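Local coordinates for Esterase/lipase-like protein (Caldicellulosiruptor lactoaceticus 6A, PDB 6A6O), which hydrolyses both acetyl esters and 1,4-beta-xylosides, a dual activity carried by a single chain with an alpha/beta-hydrolase fold, at residues A[54-59]-A[120-125]; A[64-69]-A[185-190]; A[219-224]-A[249-254]. One frame throughout, in Å; residues are numbered along the deposited sequence. Where two conformers were deposited one is given.

Interaction 1 (A[54-59]-A[120-125])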
# COMPACT_ATOMS: atom_id res chain seq x y z
N LEU A 54 15.46 -7.23 -9.26
CA LEU A 54 14.46 -6.26 -9.67
C LEU A 54 13.88 -5.51 -8.47
O LEU A 54 13.79 -6.07 -7.37
CB LEU A 54 13.31 -6.92 -10.42
CG LEU A 54 13.69 -7.46 -11.79
CD1 LEU A 54 12.48 -8.13 -12.38
CD2 LEU A 54 14.18 -6.34 -12.67
N PRO A 55 13.45 -4.27 -8.67
CA PRO A 55 12.64 -3.59 -7.66
C PRO A 55 11.23 -4.17 -7.66
O PRO A 55 10.80 -4.84 -8.60
CB PRO A 55 12.65 -2.14 -8.12
CG PRO A 55 12.69 -2.26 -9.62
CD PRO A 55 13.63 -3.43 -9.88
N CYS A 56 10.51 -3.90 -6.57
CA CYS A 56 9.23 -4.54 -6.31
C CYS A 56 8.26 -3.53 -5.72
O CYS A 56 8.64 -2.72 -4.87
CB CYS A 56 9.40 -5.72 -5.34
SG CYS A 56 7.90 -6.38 -4.66
N ILE A 57 7.01 -3.57 -6.17
CA ILE A 57 5.92 -2.79 -5.58
C ILE A 57 4.82 -3.75 -5.16
O ILE A 57 4.36 -4.57 -5.96
CB ILE A 57 5.36 -1.74 -6.55
CG1 ILE A 57 6.38 -0.61 -6.78
CG2 ILE A 57 4.04 -1.19 -6.02
CD1 ILE A 57 6.52 0.36 -5.59
N ILE A 58 4.37 -3.64 -3.91
CA ILE A 58 3.19 -4.37 -3.45
C ILE A 58 2.00 -3.43 -3.56
O ILE A 58 2.02 -2.33 -2.99
CB ILE A 58 3.35 -4.87 -2.01
CG1 ILE A 58 4.64 -5.68 -1.86
CG2 ILE A 58 2.13 -5.71 -1.61
CD1 ILE A 58 4.97 -6.02 -0.40
N VAL A 59 0.98 -3.86 -4.29
CA VAL A 59 -0.19 -3.04 -4.58
C VAL A 59 -1.27 -3.31 -3.54
O VAL A 59 -1.64 -4.47 -3.32
CB VAL A 59 -0.72 -3.30 -5.99
CG1 VAL A 59 -2.02 -2.51 -6.21
CG2 VAL A 59 0.34 -2.94 -7.01
N LEU A 120 12.89 -14.68 -4.78
CA LEU A 120 12.04 -14.04 -5.78
C LEU A 120 12.81 -13.11 -6.71
O LEU A 120 12.18 -12.47 -7.55
CB LEU A 120 10.92 -13.25 -5.10
CG LEU A 120 10.01 -13.97 -4.11
CD1 LEU A 120 9.54 -12.99 -3.04
CD2 LEU A 120 8.82 -14.59 -4.81
N ASN A 121 14.14 -13.02 -6.57
CA ASN A 121 14.97 -12.17 -7.43
C ASN A 121 14.60 -10.70 -7.29
O ASN A 121 14.56 -9.94 -8.27
CB ASN A 121 14.90 -12.62 -8.89
CG ASN A 121 15.94 -11.95 -9.76
OD1 ASN A 121 17.05 -11.66 -9.30
ND2 ASN A 121 15.59 -11.69 -11.01
N ILE A 122 14.33 -10.27 -6.05
CA ILE A 122 13.93 -8.90 -5.74
C ILE A 122 14.99 -8.24 -4.87
O ILE A 122 15.56 -8.89 -3.98
CB ILE A 122 12.56 -8.90 -5.03
CG1 ILE A 122 11.44 -9.20 -6.03
CG2 ILE A 122 12.32 -7.58 -4.29
CD1 ILE A 122 10.18 -9.68 -5.38
N ASP A 123 15.25 -6.97 -5.13
CA ASP A 123 16.16 -6.19 -4.30
C ASP A 123 15.48 -5.90 -2.97
O ASP A 123 14.44 -5.22 -2.96
CB ASP A 123 16.53 -4.90 -5.03
CG ASP A 123 17.51 -4.02 -4.26
OD1 ASP A 123 17.85 -4.30 -3.09
OD2 ASP A 123 17.96 -3.02 -4.87
N PRO A 124 16.00 -6.40 -1.84
CA PRO A 124 15.31 -6.15 -0.56
C PRO A 124 15.32 -4.69 -0.14
O PRO A 124 14.54 -4.30 0.74
CB PRO A 124 16.10 -7.03 0.44
CG PRO A 124 17.47 -7.08 -0.15
CD PRO A 124 17.27 -7.12 -1.65
N ASN A 125 16.15 -3.87 -0.76
CA ASN A 125 16.17 -2.44 -0.49
C ASN A 125 15.40 -1.63 -1.52
O ASN A 125 15.47 -0.40 -1.50
CB ASN A 125 17.61 -1.95 -0.38
CG ASN A 125 18.33 -2.59 0.77
OD1 ASN A 125 17.82 -2.59 1.89
ND2 ASN A 125 19.49 -3.19 0.51
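Leu54 opens strand 54-60 with its backbone held from both ends by the segment that follows helix 117-120. Its N donates to Asn121 O at 3.0 Å, and its O accepts from Asp123 N at 2.8 Å, the pair of bonds that makes a parallel bridge between Leu54 and Ile122. The same Leu54 O also receives a CA-H contact from Ile122 CA at 3.3 Å, so two neighbouring residues converge on one carbonyl. Asn121, at positive phi in a Schellman motif, is the first residue past the helix, and its carbonyl faces the strand; its ND2 bonds to Lys52 O, a second tie to the chain just ahead of Leu54. The backbone of Pro55 bonds to Ser86 of the strand on the other flank. At Cys56 the contact becomes apolar: CB lies 3.6 Å from Ile122 CG2, and SG is 4.1 Å from Ile122 CD1. Ile122 reaches Cys56 with both branches, because CG1 stands anti to the carbonyl carbon (chi1 -74°) while CG2 takes the place opposite the backbone N. Phe88 of strand 86-91 touches both Cys56 and Ile122. The backbone of Cys56 bonds to Arg126 and Gly128, beyond the corner at Pro124 and Asn125. That corner contains an Asx turn, Asp123 OD1 accepting from Asn125 N at 2.9 Å, while Asp123 OD2 forms a salt bridge with Arg126. The short strand 122-123 pairs with the start of strand 54-60, and after the corner strand 127-132 takes over as its parallel neighbour. Chemically, backbone bonds satisfy both polar atoms of the buried Leu54, the carboxylate of Asp123 is occupied by the turn and by Arg126, and the Cys56-Ile122 pair contributes an apolar contact.

Interaction 2 (A[64-69]-A[185-190])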
# COMPACT_ATOMS: atom_id res chain seq x y z
N GLY A 64 -12.78 0.63 0.64
CA GLY A 64 -13.42 1.08 1.87
C GLY A 64 -13.32 0.14 3.05
O GLY A 64 -14.12 0.25 3.98
N TYR A 65 -12.35 -0.77 3.04
CA TYR A 65 -12.18 -1.81 4.06
C TYR A 65 -13.38 -2.76 4.12
O TYR A 65 -13.61 -3.40 5.15
CB TYR A 65 -11.90 -1.21 5.44
CG TYR A 65 -10.51 -0.61 5.56
CD1 TYR A 65 -9.38 -1.42 5.47
CD2 TYR A 65 -10.33 0.76 5.75
CE1 TYR A 65 -8.10 -0.88 5.58
CE2 TYR A 65 -9.06 1.30 5.86
CZ TYR A 65 -7.95 0.50 5.78
OH TYR A 65 -6.68 1.05 5.90
N THR A 66 -14.16 -2.85 3.04
CA THR A 66 -15.22 -3.86 2.95
C THR A 66 -14.99 -4.85 1.82
O THR A 66 -15.63 -5.91 1.81
CB THR A 66 -16.59 -3.20 2.76
OG1 THR A 66 -16.61 -2.45 1.53
CG2 THR A 66 -16.92 -2.26 3.91
N HIS A 67 -14.13 -4.53 0.87
CA HIS A 67 -13.82 -5.41 -0.24
C HIS A 67 -12.51 -4.90 -0.83
O HIS A 67 -11.92 -3.93 -0.33
CB HIS A 67 -14.94 -5.42 -1.28
CG HIS A 67 -15.20 -4.08 -1.90
ND1 HIS A 67 -15.78 -3.04 -1.21
CD2 HIS A 67 -14.91 -3.60 -3.13
CE1 HIS A 67 -15.85 -1.98 -1.99
NE2 HIS A 67 -15.33 -2.29 -3.17
N ARG A 68 -12.06 -5.55 -1.89
CA ARG A 68 -10.83 -5.13 -2.56
C ARG A 68 -11.12 -5.00 -4.05
O ARG A 68 -11.52 -5.98 -4.69
CB ARG A 68 -9.69 -6.10 -2.27
CG ARG A 68 -9.24 -6.04 -0.80
CD ARG A 68 -8.23 -7.12 -0.46
NE ARG A 68 -8.67 -8.40 -1.00
CZ ARG A 68 -9.46 -9.25 -0.36
NH1 ARG A 68 -9.88 -8.98 0.87
NH2 ARG A 68 -9.84 -10.38 -0.94
N ALA A 69 -10.95 -3.79 -4.58
CA ALA A 69 -11.33 -3.50 -5.96
C ALA A 69 -10.37 -4.16 -6.95
O ALA A 69 -9.14 -4.01 -6.87
CB ALA A 69 -11.37 -1.99 -6.18
N LYS A 185 -13.77 4.64 7.76
CA LYS A 185 -13.55 4.80 9.19
C LYS A 185 -14.44 3.85 9.99
O LYS A 185 -13.98 3.23 10.96
CB LYS A 185 -13.83 6.25 9.59
CG LYS A 185 -13.68 6.57 11.06
CD LYS A 185 -14.02 8.03 11.32
CE LYS A 185 -13.84 8.35 12.81
NZ LYS A 185 -14.08 9.79 13.06
N LYS A 186 -15.70 3.71 9.58
CA LYS A 186 -16.63 2.82 10.28
C LYS A 186 -16.26 1.35 10.06
O LYS A 186 -16.28 0.56 11.01
CB LYS A 186 -18.05 3.10 9.79
CG LYS A 186 -19.15 2.24 10.43
CD LYS A 186 -20.45 2.40 9.63
CE LYS A 186 -21.63 1.66 10.27
NZ LYS A 186 -22.45 2.56 11.13
N ALA A 187 -15.93 0.98 8.83
CA ALA A 187 -15.52 -0.40 8.56
C ALA A 187 -14.28 -0.77 9.36
O ALA A 187 -14.17 -1.90 9.86
CB ALA A 187 -15.28 -0.61 7.07
N LEU A 188 -13.34 0.16 9.51
CA LEU A 188 -12.07 -0.17 10.16
C LEU A 188 -12.18 -0.16 11.67
O LEU A 188 -11.57 -1.00 12.34
CB LEU A 188 -10.98 0.80 9.70
CG LEU A 188 -9.53 0.50 10.03
CD1 LEU A 188 -9.08 -0.81 9.39
CD2 LEU A 188 -8.65 1.67 9.55
N LEU A 189 -12.97 0.77 12.23
CA LEU A 189 -12.93 1.04 13.66
C LEU A 189 -14.24 0.80 14.39
O LEU A 189 -14.22 0.71 15.63
CB LEU A 189 -12.49 2.49 13.93
CG LEU A 189 -11.06 2.81 13.51
CD1 LEU A 189 -10.68 4.23 13.90
CD2 LEU A 189 -10.09 1.80 14.12
N GLY A 190 -15.37 0.70 13.70
CA GLY A 190 -16.65 0.64 14.38
C GLY A 190 -17.28 2.01 14.56
O GLY A 190 -16.81 3.02 14.02
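Leu188 lays a methyl group over the ring of Tyr65 in a CH-pi contact that joins helix 182-189 to the loop after strand 54-60. In the alpha/beta-hydrolase fold this loop commonly contributes to the oxyanion hole, and its glycine-rich run Gly62, Gly63 and Gly64 is consistent with that role here. Tyr65 begins its contact at CB, which meets Ala187 CB at 3.8 Å. With CG anti to the carbonyl carbon (chi1 -72°), the ring swings from the loop across Leu188. Leu188 CD1 sits almost exactly above the ring centre, 3.8 Å from the centroid and 5° off the normal, roughly equidistant from all the ring atoms. Farther along one side, CD2 of the tyrosine approaches Leu188 CB, and Tyr65 CE2 is 3.7 Å from Leu188 CD2; the two leucine methyls therefore share the ring between centre and margin. At the tip, Tyr65 OH still lies 4.2 Å from Leu188 CD2 and hydrogen-bonds to His137 ND1 on helix 134-142, a polar end for a buried side chain. Ala134, Leu138 and Pro102 also pack against the tyrosine. Back at the loop's backbone, Ala187 fits its small side chain among three consecutive residues: its CB lies 3.9 Å from Thr66 CG2 and 3.4 Å from Gly64 O.

Interaction 3 (A[219-224]-A[249-254])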
# COMPACT_ATOMS: atom_id res chain seq x y z
N THR A 219 -7.64 13.81 -7.45
CA THR A 219 -8.39 14.81 -8.21
C THR A 219 -9.01 15.82 -7.25
O THR A 219 -9.46 15.47 -6.15
CB THR A 219 -9.47 14.19 -9.11
OG1 THR A 219 -10.41 13.44 -8.33
CG2 THR A 219 -8.83 13.29 -10.13
N SER A 220 -9.02 17.09 -7.66
CA SER A 220 -9.39 18.13 -6.71
C SER A 220 -10.87 18.05 -6.35
O SER A 220 -11.25 18.40 -5.22
CB SER A 220 -9.01 19.52 -7.25
OG SER A 220 -10.03 20.12 -8.03
N ASP A 221 -11.72 17.57 -7.25
CA ASP A 221 -13.15 17.52 -7.01
C ASP A 221 -13.64 16.14 -6.59
O ASP A 221 -14.85 15.89 -6.61
CB ASP A 221 -13.91 18.01 -8.25
CG ASP A 221 -13.79 17.07 -9.44
OD1 ASP A 221 -12.99 16.10 -9.39
OD2 ASP A 221 -14.49 17.31 -10.45
N ASP A 222 -12.72 15.24 -6.23
CA ASP A 222 -13.08 13.94 -5.67
C ASP A 222 -14.14 14.12 -4.59
O ASP A 222 -13.91 14.80 -3.59
CB ASP A 222 -11.82 13.27 -5.09
CG ASP A 222 -12.04 11.81 -4.69
OD1 ASP A 222 -13.15 11.46 -4.24
OD2 ASP A 222 -11.08 11.01 -4.81
N SER A 223 -15.32 13.54 -4.83
CA SER A 223 -16.44 13.71 -3.91
C SER A 223 -16.56 12.58 -2.90
O SER A 223 -17.41 12.66 -2.00
CB SER A 223 -17.76 13.86 -4.68
OG SER A 223 -18.03 12.71 -5.47
N SER A 224 -15.74 11.54 -3.01
CA SER A 224 -15.75 10.47 -2.02
C SER A 224 -14.67 10.64 -0.98
O SER A 224 -14.91 10.45 0.21
CB SER A 224 -15.59 9.10 -2.69
OG SER A 224 -16.62 8.89 -3.62
N PHE A 249 -4.98 16.73 -10.16
CA PHE A 249 -5.67 17.15 -11.36
C PHE A 249 -7.05 17.70 -11.01
O PHE A 249 -7.64 17.29 -10.00
CB PHE A 249 -5.79 15.97 -12.33
CG PHE A 249 -4.45 15.45 -12.77
CD1 PHE A 249 -3.75 16.09 -13.78
CD2 PHE A 249 -3.88 14.35 -12.14
CE1 PHE A 249 -2.50 15.62 -14.18
CE2 PHE A 249 -2.63 13.88 -12.54
CZ PHE A 249 -1.96 14.52 -13.55
N PRO A 250 -7.55 18.66 -11.78
CA PRO A 250 -8.77 19.37 -11.34
C PRO A 250 -9.99 18.48 -11.23
O PRO A 250 -10.74 18.62 -10.26
CB PRO A 250 -8.96 20.45 -12.42
CG PRO A 250 -7.62 20.65 -13.03
CD PRO A 250 -6.92 19.31 -12.95
N HIS A 251 -10.22 17.58 -12.18
CA HIS A 251 -11.49 16.88 -12.27
C HIS A 251 -11.31 15.39 -12.46
O HIS A 251 -10.50 14.94 -13.28
CB HIS A 251 -12.34 17.44 -13.43
CG HIS A 251 -12.81 18.84 -13.20
ND1 HIS A 251 -13.71 19.17 -12.21
CD2 HIS A 251 -12.47 20.01 -13.81
CE1 HIS A 251 -13.92 20.48 -12.23
NE2 HIS A 251 -13.18 21.01 -13.19
N GLY A 252 -12.10 14.62 -11.72
CA GLY A 252 -12.16 13.19 -11.95
C GLY A 252 -12.89 12.52 -10.81
O GLY A 252 -12.66 12.85 -9.65
N ARG A 253 -13.78 11.58 -11.11
CA ARG A 253 -14.45 10.89 -10.03
C ARG A 253 -13.45 10.03 -9.25
O ARG A 253 -12.39 9.66 -9.75
CB ARG A 253 -15.59 10.02 -10.55
CG ARG A 253 -15.12 8.93 -11.47
CD ARG A 253 -16.27 8.02 -11.90
NE ARG A 253 -15.91 7.22 -13.06
CZ ARG A 253 -15.40 5.99 -13.00
NH1 ARG A 253 -15.20 5.41 -11.82
NH2 ARG A 253 -15.09 5.34 -14.11
N HIS A 254 -13.82 9.72 -8.02
CA HIS A 254 -12.98 8.88 -7.18
C HIS A 254 -12.87 7.49 -7.79
O HIS A 254 -13.83 6.98 -8.37
CB HIS A 254 -13.58 8.78 -5.77
CG HIS A 254 -12.74 7.99 -4.81
ND1 HIS A 254 -11.61 8.52 -4.21
CD2 HIS A 254 -12.87 6.74 -4.32
CE1 HIS A 254 -11.07 7.61 -3.41
NE2 HIS A 254 -11.83 6.52 -3.45
O HOH W 1 -15.84 11.48 -6.94
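Pro250 O is gripped by two donors from the turn 219-222. Ser220 OG reaches it at 2.8 Å in the carbonyl plane, on a lone pair, and Asp221 N adds a weak bond at 3.3 Å. One residue earlier, Ser220 N donates to Phe249 O at 2.7 Å, continuing the parallel bridge of Thr219 with Phe249 where the last two strands of the sheet end. Thr219 sends OG1 to Gly252 O at 2.7 Å; its hydroxyl lies between backbone N and carbonyl carbon (chi1 59°), leaving CG2 to rest against the backbone of Gly252. The carboxylate of Asp221 then bridges two residues. OD1 takes Gly252 N at 2.9 Å with its syn lone pair, and OD2 accepts from His251 ND1, which comes from above the carboxylate plane; this second bond is less certain, since His251 was modelled in two conformers. Asp222 meets His254 differently: ND1 donates to OD2 at 2.6 Å on the syn lone pair, with the oxygen in the ring plane and the carboxylate turned 53° to it. Asp222 OD1 is meanwhile held by Ser224 N, in an Asx turn, and by Val225 N, which together fix the rotation of the acid. Ser224 CB packs on His254 CB at 3.7 Å, Tyr171 meets the imidazole edge-to-face, and one water accepts from the backbone N of both Ser223 and His254. On its far side His254 NE2 bonds to Ser133 OG, on what looks like the GxSxG nucleophile elbow. The chain of bonds has the geometry of a Ser-His-Asp triad, so the chemistry implies a probable charge relay: backbone donors orient Asp222, which in turn orients His254 toward the serine.

In the fold
The three contacts mark separate parts of one alpha/beta-hydrolase fold. Interaction 3, at the ends of the last two strands, holds the probable acid and histidine of the triad. Interaction 2 has its centre about 21 Å from that of interaction 3, with nearest atoms about 7 Å apart; there the Tyr65 side chain lies near the presumed elbow residues, and Gly64 near the presumed triad, without touching them. Interaction 1 lies across the chain's centre from both, about 28 Å from interaction 2 and 31 Å from interaction 3 between centres, where the central strand starts. Strand 54-60 nevertheless links the first two, since it begins in interaction 1 and leads into the loop of interaction 2 beside the likely active site.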